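Local coordinates for protein putative endo-1,4-beta-xylanase (Bacteroides thetaiotaomicron VPI-5482, PDB 5MSX) that probably hydrolyses glycosidic bonds of plant pectin as a calcium-binding family 43 glycoside hydrolase, consistent with an arabinofuranosidase role, at residues D154-F168 with E200-Y213. Residues are numbered along the deposited sequence; the frame is centred on the assembly and turned at random.
Sequences DAEIFVDDDGQAYVF and EGPIFFKRKGIYYY. With EDO (1,2-ethanediol), chain X.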
loop_
_atom_site.group_PDB
_atom_site.type_symbol
_atom_site.label_atom_id
_atom_site.label_comp_id
_atom_site.label_asym_id
_atom_site.label_seq_id
_atom_site.Cartn_x
_atom_site.Cartn_y
_atom_site.Cartn_z
ATOM N N ASP C 154 2.799 16.373 17.238
ATOM C CA ASP C 154 3.322 15.193 17.931
ATOM C C ASP C 154 2.669 13.899 17.468
ATOM O O ASP C 154 2.074 13.198 18.280
ATOM C CB ASP C 154 3.155 15.323 19.469
ATOM C CG ASP C 154 3.967 16.463 20.065
ATOM O OD1 ASP C 154 4.716 17.121 19.320
ATOM O OD2 ASP C 154 3.908 16.630 21.320
ATOM N N ALA C 155 2.782 13.583 16.176
ATOM C CA ALA C 155 2.148 12.360 15.639
ATOM C C ALA C 155 2.837 11.095 16.150
ATOM O O ALA C 155 4.056 11.047 16.278
ATOM C CB ALA C 155 2.148 12.337 14.131
ATOM N N GLU C 156 2.018 10.087 16.401
ATOM C CA GLU C 156 2.454 8.737 16.793
ATOM C C GLU C 156 1.607 7.729 15.986
ATOM O O GLU C 156 0.366 7.818 15.982
ATOM C CB GLU C 156 2.223 8.591 18.300
ATOM C CG GLU C 156 2.350 7.209 18.912
ATOM C CD GLU C 156 3.797 6.758 19.102
ATOM O OE1 GLU C 156 4.695 7.395 18.477
ATOM O OE2 GLU C 156 4.007 5.754 19.867
ATOM N N ILE C 157 2.277 6.785 15.310
ATOM C CA ILE C 157 1.604 5.813 14.429
ATOM C C ILE C 157 1.549 4.422 15.057
ATOM O O ILE C 157 2.520 3.978 15.678
ATOM C CB ILE C 157 2.312 5.763 13.068
ATOM C CG1 ILE C 157 2.457 7.177 12.478
ATOM C CG2 ILE C 157 1.584 4.874 12.057
ATOM C CD1 ILE C 157 1.169 7.864 12.057
ATOM N N PHE C 158 0.403 3.754 14.939
ATOM C CA PHE C 158 0.283 2.353 15.328
ATOM C C PHE C 158 -0.343 1.515 14.196
ATOM O O PHE C 158 -1.362 1.916 13.619
ATOM C CB PHE C 158 -0.567 2.220 16.570
ATOM C CG PHE C 158 -0.784 0.791 16.999
ATOM C CD1 PHE C 158 0.286 0.031 17.500
ATOM C CD2 PHE C 158 -2.043 0.193 16.890
ATOM C CE1 PHE C 158 0.085 -1.283 17.903
ATOM C CE2 PHE C 158 -2.248 -1.135 17.280
ATOM C CZ PHE C 158 -1.180 -1.872 17.783
ATOM N N VAL C 159 0.238 0.352 13.889
ATOM C CA VAL C 159 -0.405 -0.606 12.924
ATOM C C VAL C 159 -0.771 -1.874 13.687
ATOM O O VAL C 159 0.103 -2.525 14.247
ATOM C CB VAL C 159 0.511 -0.954 11.733
ATOM C CG1 VAL C 159 -0.224 -1.811 10.701
ATOM C CG2 VAL C 159 1.044 0.320 11.076
ATOM N N ASP C 160 -2.052 -2.218 13.732
ATOM C CA ASP C 160 -2.491 -3.352 14.542
ATOM C C ASP C 160 -2.230 -4.670 13.771
ATOM O O ASP C 160 -1.853 -4.645 12.576
ATOM C CB ASP C 160 -3.975 -3.174 14.951
ATOM C CG ASP C 160 -4.336 -3.851 16.264
ATOM O OD1 ASP C 160 -3.526 -4.624 16.838
ATOM O OD2 ASP C 160 -5.467 -3.584 16.748
ATOM N N ASP C 161 -2.387 -5.802 14.468
ATOM C CA ASP C 161 -2.106 -7.141 13.914
ATOM C C ASP C 161 -2.930 -7.439 12.636
ATOM O O ASP C 161 -2.447 -8.126 11.741
ATOM C CB ASP C 161 -2.318 -8.243 14.972
ATOM C CG ASP C 161 -1.301 -8.167 16.132
ATOM O OD1 ASP C 161 -0.076 -8.272 15.886
ATOM O OD2 ASP C 161 -1.712 -8.016 17.307
ATOM N N ASP C 162 -4.137 -6.880 12.548
ATOM C CA ASP C 162 -4.980 -6.986 11.357
ATOM C C ASP C 162 -4.670 -5.995 10.219
ATOM O O ASP C 162 -5.403 -5.943 9.232
ATOM C CB ASP C 162 -6.458 -6.866 11.729
ATOM C CG ASP C 162 -6.870 -5.463 12.163
ATOM O OD1 ASP C 162 -6.046 -4.511 12.290
ATOM O OD2 ASP C 162 -8.070 -5.331 12.411
ATOM N N GLY C 163 -3.625 -5.196 10.368
ATOM C CA GLY C 163 -3.263 -4.220 9.341
ATOM C C GLY C 163 -3.877 -2.836 9.493
ATOM O O GLY C 163 -3.497 -1.921 8.762
ATOM N N GLN C 164 -4.827 -2.664 10.409
ATOM C CA GLN C 164 -5.454 -1.366 10.567
ATOM C C GLN C 164 -4.424 -0.405 11.186
ATOM O O GLN C 164 -3.865 -0.676 12.249
ATOM C CB GLN C 164 -6.689 -1.444 11.464
ATOM C CG GLN C 164 -7.342 -0.095 11.697
ATOM C CD GLN C 164 -7.915 0.472 10.426
ATOM O OE1 GLN C 164 -8.803 -0.136 9.848
ATOM N NE2 GLN C 164 -7.390 1.612 9.960
ATOM N N ALA C 165 -4.183 0.694 10.492
ATOM C CA ALA C 165 -3.293 1.745 10.969
ATOM C C ALA C 165 -4.082 2.858 11.675
ATOM O O ALA C 165 -5.243 3.110 11.350
ATOM C CB ALA C 165 -2.458 2.295 9.824
ATOM N N TYR C 166 -3.422 3.508 12.646
ATOM C CA TYR C 166 -3.970 4.587 13.473
ATOM C C TYR C 166 -2.933 5.682 13.646
ATOM O O TYR C 166 -1.730 5.412 13.740
ATOM C CB TYR C 166 -4.365 4.097 14.881
ATOM C CG TYR C 166 -5.383 2.998 14.928
ATOM C CD1 TYR C 166 -5.007 1.677 14.808
ATOM C CD2 TYR C 166 -6.727 3.282 15.110
ATOM C CE1 TYR C 166 -5.956 0.657 14.825
ATOM C CE2 TYR C 166 -7.679 2.285 15.149
ATOM C CZ TYR C 166 -7.293 0.970 14.998
ATOM O OH TYR C 166 -8.242 -0.015 15.063
ATOM N N VAL C 167 -3.407 6.920 13.702
ATOM C CA VAL C 167 -2.568 8.061 14.026
ATOM C C VAL C 167 -3.068 8.655 15.349
ATOM O O VAL C 167 -4.251 8.903 15.512
ATOM C CB VAL C 167 -2.477 9.095 12.873
ATOM C CG1 VAL C 167 -3.844 9.645 12.442
ATOM C CG2 VAL C 167 -1.501 10.203 13.264
ATOM N N PHE C 168 -2.154 8.787 16.307
ATOM C CA PHE C 168 -2.375 9.441 17.590
ATOM C C PHE C 168 -1.663 10.793 17.582
ATOM O O PHE C 168 -0.563 10.894 17.093
ATOM C CB PHE C 168 -1.754 8.595 18.711
ATOM C CG PHE C 168 -2.456 7.305 18.970
ATOM C CD1 PHE C 168 -2.110 6.161 18.268
ATOM C CD2 PHE C 168 -3.461 7.229 19.925
ATOM C CE1 PHE C 168 -2.756 4.958 18.510
ATOM C CE2 PHE C 168 -4.124 6.019 20.181
ATOM C CZ PHE C 168 -3.760 4.889 19.473
ATOM N N GLU C 200 0.461 16.239 25.444
ATOM C CA GLU C 200 1.121 16.078 24.140
ATOM C C GLU C 200 1.975 14.811 24.136
ATOM O O GLU C 200 1.798 13.955 24.990
ATOM C CB GLU C 200 1.911 17.351 23.807
ATOM C CG GLU C 200 3.098 17.661 24.702
ATOM C CD GLU C 200 3.705 19.064 24.445
ATOM O OE1 GLU C 200 3.215 19.788 23.540
ATOM O OE2 GLU C 200 4.684 19.447 25.133
ATOM N N GLY C 201 2.861 14.672 23.164
ATOM C CA GLY C 201 3.791 13.540 23.128
ATOM C C GLY C 201 3.203 12.148 23.342
ATOM O O GLY C 201 3.773 11.359 24.087
ATOM N N PRO C 202 2.090 11.827 22.672
ATOM C CA PRO C 202 1.532 10.466 22.868
ATOM C C PRO C 202 2.513 9.343 22.473
ATOM O O PRO C 202 3.279 9.491 21.555
ATOM C CB PRO C 202 0.298 10.453 21.958
ATOM C CG PRO C 202 0.513 11.566 20.978
ATOM C CD PRO C 202 1.317 12.612 21.686
ATOM N N ILE C 203 2.485 8.269 23.228
ATOM C CA ILE C 203 3.197 7.045 22.944
ATOM C C ILE C 203 2.145 5.981 22.975
ATOM O O ILE C 203 1.340 5.979 23.886
ATOM C CB ILE C 203 4.268 6.740 24.044
ATOM C CG1 ILE C 203 5.366 7.825 24.016
ATOM C CG2 ILE C 203 4.817 5.300 23.940
ATOM C CD1 ILE C 203 6.315 7.755 25.235
ATOM N N PHE C 204 2.137 5.103 21.976
ATOM C CA PHE C 204 1.179 3.994 21.921
ATOM C C PHE C 204 1.892 2.720 21.506
ATOM O O PHE C 204 2.709 2.713 20.555
ATOM C CB PHE C 204 0.039 4.290 20.938
ATOM C CG PHE C 204 -1.055 3.271 20.976
ATOM C CD1 PHE C 204 -0.975 2.121 20.196
ATOM C CD2 PHE C 204 -2.160 3.443 21.807
ATOM C CE1 PHE C 204 -1.977 1.164 20.236
ATOM C CE2 PHE C 204 -3.154 2.493 21.861
ATOM C CZ PHE C 204 -3.068 1.343 21.061
ATOM N N PHE C 205 1.581 1.641 22.218
ATOM C CA PHE C 205 2.073 0.316 21.865
ATOM C C PHE C 205 1.165 -0.792 22.412
ATOM O O PHE C 205 0.338 -0.578 23.326
ATOM C CB PHE C 205 3.518 0.107 22.307
ATOM C CG PHE C 205 3.698 0.108 23.787
ATOM C CD1 PHE C 205 3.883 1.307 24.470
ATOM C CD2 PHE C 205 3.670 -1.081 24.518
ATOM C CE1 PHE C 205 4.040 1.302 25.861
ATOM C CE2 PHE C 205 3.793 -1.062 25.909
ATOM C CZ PHE C 205 3.966 0.124 26.567
ATOM N N LYS C 206 1.350 -1.980 21.841
ATOM C CA LYS C 206 0.590 -3.158 22.192
ATOM C C LYS C 206 1.560 -4.208 22.742
ATOM O O LYS C 206 2.549 -4.504 22.097
ATOM C CB LYS C 206 -0.111 -3.723 20.964
ATOM C CG LYS C 206 -1.057 -4.885 21.262
ATOM C CD LYS C 206 -1.646 -5.456 19.979
ATOM C CE LYS C 206 -2.900 -6.288 20.240
ATOM N NZ LYS C 206 -3.427 -6.657 18.907
ATOM N N ARG C 207 1.255 -4.789 23.900
ATOM C CA ARG C 207 2.058 -5.875 24.451
ATOM C C ARG C 207 1.165 -6.964 25.056
ATOM O O ARG C 207 0.350 -6.671 25.941
ATOM C CB ARG C 207 3.013 -5.342 25.517
ATOM C CG ARG C 207 3.789 -6.429 26.277
ATOM C CD ARG C 207 4.737 -5.810 27.272
ATOM N NE ARG C 207 5.531 -6.773 28.047
ATOM C CZ ARG C 207 5.088 -7.436 29.120
ATOM N NH1 ARG C 207 3.828 -7.332 29.559
ATOM N NH2 ARG C 207 5.922 -8.234 29.764
ATOM N N LYS C 208 1.331 -8.206 24.580
ATOM C CA LYS C 208 0.571 -9.370 25.090
ATOM C C LYS C 208 -0.925 -9.114 25.143
ATOM O O LYS C 208 -1.558 -9.308 26.165
ATOM C CB LYS C 208 1.099 -9.778 26.474
ATOM C CG LYS C 208 2.543 -10.231 26.409
ATOM C CD LYS C 208 3.117 -10.600 27.757
ATOM C CE LYS C 208 4.560 -11.054 27.571
ATOM N NZ LYS C 208 5.092 -11.797 28.748
ATOM N N GLY C 209 -1.469 -8.607 24.040
ATOM C CA GLY C 209 -2.891 -8.300 23.933
ATOM C C GLY C 209 -3.408 -7.051 24.629
ATOM O O GLY C 209 -4.610 -6.806 24.585
ATOM N N ILE C 210 -2.538 -6.265 25.276
ATOM C CA ILE C 210 -2.948 -5.046 25.951
ATOM C C ILE C 210 -2.409 -3.830 25.177
ATOM O O ILE C 210 -1.240 -3.784 24.806
ATOM C CB ILE C 210 -2.464 -5.021 27.418
ATOM C CG1 ILE C 210 -2.907 -6.303 28.139
ATOM C CG2 ILE C 210 -2.971 -3.776 28.152
ATOM C CD1 ILE C 210 -2.463 -6.402 29.601
ATOM N N TYR C 211 -3.298 -2.882 24.930
ATOM C CA TYR C 211 -3.006 -1.611 24.305
ATOM C C TYR C 211 -2.688 -0.570 25.385
ATOM O O TYR C 211 -3.424 -0.454 26.361
ATOM C CB TYR C 211 -4.214 -1.147 23.488
ATOM C CG TYR C 211 -4.637 -2.040 22.337
ATOM C CD1 TYR C 211 -3.879 -2.121 21.159
ATOM C CD2 TYR C 211 -5.825 -2.755 22.391
ATOM C CE1 TYR C 211 -4.281 -2.911 20.103
ATOM C CE2 TYR C 211 -6.232 -3.565 21.334
ATOM C CZ TYR C 211 -5.471 -3.631 20.197
ATOM O OH TYR C 211 -5.905 -4.393 19.135
ATOM N N TYR C 212 -1.576 0.146 25.209
ATOM C CA TYR C 212 -1.060 1.138 26.162
ATOM C C TYR C 212 -1.033 2.508 25.522
ATOM O O TYR C 212 -0.394 2.696 24.495
ATOM C CB TYR C 212 0.353 0.760 26.609
ATOM C CG TYR C 212 0.406 -0.504 27.413
ATOM C CD1 TYR C 212 0.565 -1.755 26.797
ATOM C CD2 TYR C 212 0.265 -0.475 28.789
ATOM C CE1 TYR C 212 0.606 -2.927 27.537
ATOM C CE2 TYR C 212 0.278 -1.649 29.532
ATOM C CZ TYR C 212 0.474 -2.869 28.904
ATOM O OH TYR C 212 0.477 -4.049 29.655
ATOM N N TYR C 213 -1.755 3.458 26.117
ATOM C CA TYR C 213 -1.750 4.845 25.691
ATOM C C TYR C 213 -1.118 5.707 26.788
ATOM O O TYR C 213 -1.714 5.924 27.834
ATOM C CB TYR C 213 -3.182 5.346 25.392
ATOM C CG TYR C 213 -3.181 6.773 24.984
ATOM C CD1 TYR C 213 -2.682 7.131 23.763
ATOM C CD2 TYR C 213 -3.622 7.780 25.845
ATOM C CE1 TYR C 213 -2.580 8.446 23.395
ATOM C CE2 TYR C 213 -3.548 9.116 25.476
ATOM C CZ TYR C 213 -3.012 9.446 24.259
ATOM O OH TYR C 213 -2.926 10.745 23.822
HETATM C C1 EDO X . 1.466 -4.960 17.398
HETATM O O1 EDO X . 2.492 -4.322 18.170
HETATM C C2 EDO X . 1.812 -4.774 15.931
HETATM O O2 EDO X . 0.724 -5.196 15.103
HETATM O O HOH W 1 4.235 11.692 19.905
HETATM O O HOH W 2 2.495 2.382 18.092
#
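Phe158 and Phe204 both hold CG anti to the backbone N (chi1 178° for Phe158), which brings their rings together between two nearly parallel strands, 156-159 and 203-207. They meet edge-to-face: Phe204 CE1 stands over the centre of the Phe158 ring, with the planes at 65°. Phe168 lies against a face of Phe204 as an offset stack, centroids 4.3 Å apart, and Phe204 CB makes a CH-pi contact with the Phe168 ring.

Beside the cluster, a bend at chi2 turns the Glu156 carboxylate so that OE2 accepts from Phe204 N at 2.9 Å, nearly straight at 169°. At the hairpin end, Lys206, fully extended, places NZ 2.9 Å from Asp160 OD1 and 2.7 Å from Asp161 OD2, a two-aspartate salt-bridge network. Asp160 OD2 accepts from Tyr211 OH at 2.6 Å through its syn lone pair, so both oxygens of this buried carboxylate are engaged.

At the opposite end, near the predicted active site, Asp154 OD2 accepts from Gly201 N at 2.9 Å, consistent with Asp154 orienting the neighbouring predicted proton donor Glu200, whose OE1 is hydrogen-bonded to Tyr198 OH. Water spans Asp154 O and Pro202 O.

The contact thus joins the first hairpins of two consecutive four-stranded antiparallel blades of the GH43 beta-propeller; each sheet continues beside its second strand, 165-169 into 173-177 and 210-217 into 224-230.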